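Local structure of RNA-dependent RNA Polymerase (Bombyx mori cytoplasmic polyhedrosis virus, 6TZ0) at residues Asn387-Ser399 and Val650-Lys662. The protein catalyses RNA-templated RNA synthesis, making the viral plus strands by fully conservative transcription and the complementary minus strands during genome replication. Numbering follows the deposited sequence.
Sequences NGVGSIAQSYLSS and VLLQGLVRGNELK
Ala393 and Gly654 meet where the axes of segments 389-397 and 650-662, the latter part of helix 644-665, cross at 90° and 7.3 Å. Ala393 CA and Gly654 CA are 4.6 Å apart. The small residues Ala393, Gly654 and Gly658 are consistent with so near an approach. Gly658 has no side chain to obstruct the Ile392 carbonyl, whose O lies 3.3 Å from Gly658 CA in a CA-H...O contact, and the CG2 branch of Ile392 rests on the Gly658 backbone. That same carbonyl accepts a hydrogen bond from Ser395 OG, a short polar group suited to the contact's exposed border.

Tyr396 is the knob, fitting among Gly654, Arg657, Gly658 and Leu661. Its chi1 of -179° swings the ring away from its own backbone N and lays it along Arg657, whose CB stands 3.3 Å over the ring centre in a CH-pi contact. Beyond this aliphatic stem, the arginine turns its guanidinium away to a salt bridge between NH1 and Glu660 OE1.

On the buried side apolar groups meet: Leu397 CD2 touches Val650 CG1 at 4.0 Å, and Leu655 CD2 lies against the Ala393 methyl. Toward the C-terminal end of 650-662 the contact is looser and more exposed: Leu661 CD1 lies at the Tyr396 ring edge, while aliphatic Lys662 atoms near Ile392 CD1 and its amine pairs with Asp666.

Leu655 lies about 8 Å, side chain to side chain, from metal-binding Val548, placing the contact beside the catalytic centre. Helix 690-705 packs on Ile392 and Leu655, helix 557-573 meets Gln394 and Val650, and strand 672-677, in the same sheet as Val548, backs Val656 and Arg657.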
ATOM      1  N   ASN A 387      19.660 -24.186 -13.268  1.00 32.13           N
ATOM      2  CA  ASN A 387      18.787 -25.190 -12.679  1.00 32.13           C
ATOM      3  C   ASN A 387      18.438 -24.735 -11.269  1.00 32.13           C
ATOM      4  O   ASN A 387      19.185 -23.971 -10.652  1.00 32.13           O
ATOM      5  CB  ASN A 387      19.451 -26.571 -12.648  1.00 32.13           C
ATOM      6  CG  ASN A 387      18.466 -27.691 -12.401  1.00 32.13           C
ATOM      7  OD1 ASN A 387      17.269 -27.455 -12.231  1.00 32.13           O
ATOM      8  ND2 ASN A 387      18.963 -28.921 -12.381  1.00 32.13           N
ATOM      9  N   GLY A 388      17.300 -25.206 -10.767  1.00 26.84           N
ATOM     10  CA  GLY A 388      16.849 -24.806  -9.448  1.00 26.84           C
ATOM     11  C   GLY A 388      15.456 -24.220  -9.466  1.00 26.84           C
ATOM     12  O   GLY A 388      14.694 -24.484 -10.395  1.00 26.84           O
ATOM     13  N   VAL A 389      15.110 -23.406  -8.465  1.00 23.82           N
ATOM     14  CA  VAL A 389      13.747 -22.887  -8.377  1.00 23.82           C
ATOM     15  C   VAL A 389      13.516 -21.755  -9.364  1.00 23.82           C
ATOM     16  O   VAL A 389      12.377 -21.527  -9.796  1.00 23.82           O
ATOM     17  CB  VAL A 389      13.420 -22.448  -6.938  1.00 23.82           C
ATOM     18  CG1 VAL A 389      13.357 -23.643  -6.044  1.00 23.82           C
ATOM     19  CG2 VAL A 389      14.464 -21.479  -6.414  1.00 23.82           C
ATOM     20  N   GLY A 390      14.571 -21.028  -9.734  1.00 21.90           N
ATOM     21  CA  GLY A 390      14.427 -20.003 -10.750  1.00 21.90           C
ATOM     22  C   GLY A 390      14.095 -20.594 -12.102  1.00 21.90           C
ATOM     23  O   GLY A 390      13.248 -20.069 -12.829  1.00 21.90           O
ATOM     24  N   SER A 391      14.709 -21.734 -12.423  1.00 22.89           N
ATOM     25  CA  SER A 391      14.406 -22.448 -13.654  1.00 22.89           C
ATOM     26  C   SER A 391      12.978 -22.978 -13.645  1.00 22.89           C
ATOM     27  O   SER A 391      12.289 -22.939 -14.668  1.00 22.89           O
ATOM     28  CB  SER A 391      15.414 -23.577 -13.839  1.00 22.89           C
ATOM     29  OG  SER A 391      15.182 -24.281 -15.038  1.00 22.89           O
ATOM     30  N   ILE A 392      12.497 -23.405 -12.479  1.00 21.70           N
ATOM     31  CA  ILE A 392      11.156 -23.963 -12.361  1.00 21.70           C
ATOM     32  C   ILE A 392      10.095 -22.875 -12.492  1.00 21.70           C
ATOM     33  O   ILE A 392       9.065 -23.075 -13.145  1.00 21.70           O
ATOM     34  CB  ILE A 392      11.047 -24.748 -11.042  1.00 21.70           C
ATOM     35  CG1 ILE A 392      11.909 -26.001 -11.135  1.00 21.70           C
ATOM     36  CG2 ILE A 392       9.635 -25.144 -10.750  1.00 21.70           C
ATOM     37  CD1 ILE A 392      12.135 -26.690  -9.838  1.00 21.70           C
ATOM     38  N   ALA A 393      10.337 -21.700 -11.909  1.00 21.84           N
ATOM     39  CA  ALA A 393       9.403 -20.592 -12.095  1.00 21.84           C
ATOM     40  C   ALA A 393       9.434 -20.065 -13.525  1.00 21.84           C
ATOM     41  O   ALA A 393       8.385 -19.740 -14.101  1.00 21.84           O
ATOM     42  CB  ALA A 393       9.710 -19.471 -11.109  1.00 21.84           C
ATOM     43  N   GLN A 394      10.623 -19.990 -14.128  1.00 21.63           N
ATOM     44  CA  GLN A 394      10.706 -19.470 -15.482  1.00 21.63           C
ATOM     45  C   GLN A 394      10.179 -20.437 -16.527  1.00 21.63           C
ATOM     46  O   GLN A 394       9.769 -19.975 -17.590  1.00 21.63           O
ATOM     47  CB  GLN A 394      12.136 -19.069 -15.825  1.00 21.63           C
ATOM     48  CG  GLN A 394      12.588 -17.829 -15.104  1.00 21.63           C
ATOM     49  CD  GLN A 394      11.665 -16.663 -15.348  1.00 21.63           C
ATOM     50  OE1 GLN A 394      11.008 -16.181 -14.432  1.00 21.63           O
ATOM     51  NE2 GLN A 394      11.578 -16.226 -16.594  1.00 21.63           N
ATOM     52  N   SER A 395      10.136 -21.742 -16.239  1.00 21.86           N
ATOM     53  CA  SER A 395       9.568 -22.691 -17.193  1.00 21.86           C
ATOM     54  C   SER A 395       8.083 -22.449 -17.422  1.00 21.86           C
ATOM     55  O   SER A 395       7.572 -22.715 -18.514  1.00 21.86           O
ATOM     56  CB  SER A 395       9.799 -24.120 -16.715  1.00 21.86           C
ATOM     57  OG  SER A 395       9.048 -24.391 -15.550  1.00 21.86           O
ATOM     58  N   TYR A 396       7.384 -21.919 -16.428  1.00 21.81           N
ATOM     59  CA  TYR A 396       6.001 -21.516 -16.613  1.00 21.81           C
ATOM     60  C   TYR A 396       5.875 -20.067 -17.055  1.00 21.81           C
ATOM     61  O   TYR A 396       5.029 -19.757 -17.899  1.00 21.81           O
ATOM     62  CB  TYR A 396       5.214 -21.739 -15.324  1.00 21.81           C
ATOM     63  CG  TYR A 396       3.763 -21.368 -15.433  1.00 21.81           C
ATOM     64  CD1 TYR A 396       2.877 -22.144 -16.168  1.00 21.81           C
ATOM     65  CD2 TYR A 396       3.273 -20.244 -14.790  1.00 21.81           C
ATOM     66  CE1 TYR A 396       1.547 -21.803 -16.263  1.00 21.81           C
ATOM     67  CE2 TYR A 396       1.952 -19.899 -14.878  1.00 21.81           C
ATOM     68  CZ  TYR A 396       1.090 -20.679 -15.612  1.00 21.81           C
ATOM     69  OH  TYR A 396      -0.233 -20.325 -15.697  1.00 21.81           O
ATOM     70  N   LEU A 397       6.695 -19.165 -16.512  1.00 21.51           N
ATOM     71  CA  LEU A 397       6.522 -17.750 -16.818  1.00 21.51           C
ATOM     72  C   LEU A 397       7.036 -17.348 -18.195  1.00 21.51           C
ATOM     73  O   LEU A 397       6.538 -16.366 -18.751  1.00 21.51           O
ATOM     74  CB  LEU A 397       7.205 -16.896 -15.753  1.00 21.51           C
ATOM     75  CG  LEU A 397       6.579 -16.880 -14.363  1.00 21.51           C
ATOM     76  CD1 LEU A 397       7.470 -16.120 -13.408  1.00 21.51           C
ATOM     77  CD2 LEU A 397       5.196 -16.263 -14.418  1.00 21.51           C
ATOM     78  N   SER A 398       7.990 -18.077 -18.773  1.00 21.82           N
ATOM     79  CA  SER A 398       8.578 -17.672 -20.040  1.00 21.82           C
ATOM     80  C   SER A 398       7.663 -17.915 -21.229  1.00 21.82           C
ATOM     81  O   SER A 398       7.964 -17.434 -22.324  1.00 21.82           O
ATOM     82  CB  SER A 398       9.898 -18.404 -20.246  1.00 21.82           C
ATOM     83  OG  SER A 398       9.684 -19.795 -20.372  1.00 21.82           O
ATOM     84  N   SER A 399       6.566 -18.641 -21.049  1.00 22.03           N
ATOM     85  CA  SER A 399       5.594 -18.819 -22.113  1.00 22.03           C
ATOM     86  C   SER A 399       4.604 -17.669 -22.217  1.00 22.03           C
ATOM     87  O   SER A 399       3.769 -17.675 -23.122  1.00 22.03           O
ATOM     88  CB  SER A 399       4.853 -20.134 -21.900  1.00 22.03           C
ATOM     89  OG  SER A 399       4.159 -20.117 -20.673  1.00 22.03           O
ATOM     90  N   VAL A 650       2.745 -13.038  -8.972  1.00 24.14           N
ATOM     91  CA  VAL A 650       3.444 -13.626 -10.110  1.00 24.14           C
ATOM     92  C   VAL A 650       4.420 -14.699  -9.656  1.00 24.14           C
ATOM     93  O   VAL A 650       4.458 -15.796 -10.227  1.00 24.14           O
ATOM     94  CB  VAL A 650       4.139 -12.521 -10.928  1.00 24.14           C
ATOM     95  CG1 VAL A 650       5.139 -13.101 -11.891  1.00 24.14           C
ATOM     96  CG2 VAL A 650       3.117 -11.741 -11.723  1.00 24.14           C
ATOM     97  N   LEU A 651       5.176 -14.428  -8.588  1.00 23.06           N
ATOM     98  CA  LEU A 651       6.180 -15.377  -8.118  1.00 23.06           C
ATOM     99  C   LEU A 651       5.547 -16.654  -7.579  1.00 23.06           C
ATOM    100  O   LEU A 651       6.036 -17.757  -7.856  1.00 23.06           O
ATOM    101  CB  LEU A 651       7.055 -14.703  -7.060  1.00 23.06           C
ATOM    102  CG  LEU A 651       8.283 -15.410  -6.484  1.00 23.06           C
ATOM    103  CD1 LEU A 651       9.343 -14.386  -6.243  1.00 23.06           C
ATOM    104  CD2 LEU A 651       7.977 -16.074  -5.168  1.00 23.06           C
ATOM    105  N   LEU A 652       4.449 -16.536  -6.828  1.00 24.71           N
ATOM    106  CA  LEU A 652       3.839 -17.732  -6.263  1.00 24.71           C
ATOM    107  C   LEU A 652       3.126 -18.556  -7.325  1.00 24.71           C
ATOM    108  O   LEU A 652       3.206 -19.796  -7.303  1.00 24.71           O
ATOM    109  CB  LEU A 652       2.889 -17.346  -5.136  1.00 24.71           C
ATOM    110  CG  LEU A 652       3.582 -16.859  -3.867  1.00 24.71           C
ATOM    111  CD1 LEU A 652       2.566 -16.270  -2.914  1.00 24.71           C
ATOM    112  CD2 LEU A 652       4.341 -17.997  -3.227  1.00 24.71           C
ATOM    113  N   GLN A 653       2.453 -17.899  -8.281  1.00 23.53           N
ATOM    114  CA  GLN A 653       1.808 -18.670  -9.338  1.00 23.53           C
ATOM    115  C   GLN A 653       2.840 -19.307 -10.255  1.00 23.53           C
ATOM    116  O   GLN A 653       2.622 -20.422 -10.742  1.00 23.53           O
ATOM    117  CB  GLN A 653       0.819 -17.802 -10.119  1.00 23.53           C
ATOM    118  CG  GLN A 653       1.389 -16.846 -11.135  1.00 23.53           C
ATOM    119  CD  GLN A 653       0.340 -15.930 -11.694  1.00 23.53           C
ATOM    120  OE1 GLN A 653      -0.790 -15.906 -11.232  1.00 23.53           O
ATOM    121  NE2 GLN A 653       0.699 -15.196 -12.731  1.00 23.53           N
ATOM    122  N   GLY A 654       4.003 -18.667 -10.412  1.00 22.11           N
ATOM    123  CA  GLY A 654       5.059 -19.256 -11.204  1.00 22.11           C
ATOM    124  C   GLY A 654       5.659 -20.479 -10.547  1.00 22.11           C
ATOM    125  O   GLY A 654       5.855 -21.497 -11.208  1.00 22.11           O
ATOM    126  N   LEU A 655       5.920 -20.407  -9.235  1.00 22.81           N
ATOM    127  CA  LEU A 655       6.460 -21.564  -8.521  1.00 22.81           C
ATOM    128  C   LEU A 655       5.490 -22.740  -8.527  1.00 22.81           C
ATOM    129  O   LEU A 655       5.900 -23.879  -8.774  1.00 22.81           O
ATOM    130  CB  LEU A 655       6.820 -21.203  -7.082  1.00 22.81           C
ATOM    131  CG  LEU A 655       7.994 -20.282  -6.774  1.00 22.81           C
ATOM    132  CD1 LEU A 655       8.051 -20.043  -5.283  1.00 22.81           C
ATOM    133  CD2 LEU A 655       9.295 -20.862  -7.260  1.00 22.81           C
ATOM    134  N   VAL A 656       4.195 -22.484  -8.318  1.00 23.57           N
ATOM    135  CA  VAL A 656       3.233 -23.582  -8.247  1.00 23.57           C
ATOM    136  C   VAL A 656       3.013 -24.216  -9.620  1.00 23.57           C
ATOM    137  O   VAL A 656       3.102 -25.445  -9.776  1.00 23.57           O
ATOM    138  CB  VAL A 656       1.913 -23.098  -7.620  1.00 23.57           C
ATOM    139  CG1 VAL A 656       0.844 -24.159  -7.736  1.00 23.57           C
ATOM    140  CG2 VAL A 656       2.133 -22.776  -6.166  1.00 23.57           C
ATOM    141  N   ARG A 657       2.733 -23.400 -10.640  1.00 23.29           N
ATOM    142  CA  ARG A 657       2.463 -23.965 -11.955  1.00 23.29           C
ATOM    143  C   ARG A 657       3.719 -24.545 -12.603  1.00 23.29           C
ATOM    144  O   ARG A 657       3.636 -25.541 -13.340  1.00 23.29           O
ATOM    145  CB  ARG A 657       1.826 -22.906 -12.837  1.00 23.29           C
ATOM    146  CG  ARG A 657       0.445 -22.479 -12.405  1.00 23.29           C
ATOM    147  CD  ARG A 657      -0.546 -23.589 -12.659  1.00 23.29           C
ATOM    148  NE  ARG A 657      -1.918 -23.164 -12.414  1.00 23.29           N
ATOM    149  CZ  ARG A 657      -2.973 -23.961 -12.520  1.00 23.29           C
ATOM    150  NH1 ARG A 657      -2.808 -25.226 -12.859  1.00 23.29           N
ATOM    151  NH2 ARG A 657      -4.187 -23.496 -12.280  1.00 23.29           N
ATOM    152  N   GLY A 658       4.892 -23.984 -12.312  1.00 21.44           N
ATOM    153  CA  GLY A 658       6.115 -24.591 -12.780  1.00 21.44           C
ATOM    154  C   GLY A 658       6.450 -25.874 -12.061  1.00 21.44           C
ATOM    155  O   GLY A 658       7.102 -26.746 -12.632  1.00 21.44           O
ATOM    156  N   ASN A 659       6.021 -26.016 -10.804  1.00 23.51           N
ATOM    157  CA  ASN A 659       6.178 -27.306 -10.149  1.00 23.51           C
ATOM    158  C   ASN A 659       5.267 -28.347 -10.776  1.00 23.51           C
ATOM    159  O   ASN A 659       5.632 -29.524 -10.843  1.00 23.51           O
ATOM    160  CB  ASN A 659       5.878 -27.196  -8.660  1.00 23.51           C
ATOM    161  CG  ASN A 659       6.397 -28.375  -7.880  1.00 23.51           C
ATOM    162  OD1 ASN A 659       7.146 -29.197  -8.400  1.00 23.51           O
ATOM    163  ND2 ASN A 659       5.964 -28.496  -6.641  1.00 23.51           N
ATOM    164  N   GLU A 660       4.087 -27.927 -11.232  1.00 25.01           N
ATOM    165  CA  GLU A 660       3.209 -28.828 -11.979  1.00 25.01           C
ATOM    166  C   GLU A 660       3.876 -29.311 -13.268  1.00 25.01           C
ATOM    167  O   GLU A 660       3.885 -30.515 -13.566  1.00 25.01           O
ATOM    168  CB  GLU A 660       1.884 -28.120 -12.268  1.00 25.01           C
ATOM    169  CG  GLU A 660       0.824 -28.962 -12.927  1.00 25.01           C
ATOM    170  CD  GLU A 660      -0.500 -28.235 -13.048  1.00 25.01           C
ATOM    171  OE1 GLU A 660      -0.564 -27.055 -12.661  1.00 25.01           O
ATOM    172  OE2 GLU A 660      -1.482 -28.847 -13.515  1.00 25.01           O
ATOM    173  N   LEU A 661       4.489 -28.385 -14.015  1.00 22.64           N
ATOM    174  CA  LEU A 661       5.218 -28.757 -15.231  1.00 22.64           C
ATOM    175  C   LEU A 661       6.440 -29.625 -14.931  1.00 22.64           C
ATOM    176  O   LEU A 661       6.767 -30.538 -15.700  1.00 22.64           O
ATOM    177  CB  LEU A 661       5.660 -27.510 -15.987  1.00 22.64           C
ATOM    178  CG  LEU A 661       4.597 -26.590 -16.560  1.00 22.64           C
ATOM    179  CD1 LEU A 661       5.254 -25.390 -17.202  1.00 22.64           C
ATOM    180  CD2 LEU A 661       3.740 -27.340 -17.549  1.00 22.64           C
ATOM    181  N   LYS A 662       7.131 -29.350 -13.824  1.00 24.51           N
ATOM    182  CA  LYS A 662       8.318 -30.110 -13.449  1.00 24.51           C
ATOM    183  C   LYS A 662       7.970 -31.533 -13.042  1.00 24.51           C
ATOM    184  O   LYS A 662       8.694 -32.474 -13.392  1.00 24.51           O
ATOM    185  CB  LYS A 662       9.034 -29.387 -12.311  1.00 24.51           C
ATOM    186  CG  LYS A 662      10.310 -30.023 -11.820  1.00 24.51           C
ATOM    187  CD  LYS A 662      11.396 -29.931 -12.863  1.00 24.51           C
ATOM    188  CE  LYS A 662      12.746 -30.296 -12.277  1.00 24.51           C
ATOM    189  NZ  LYS A 662      12.830 -31.707 -11.832  1.00 24.51           N
TER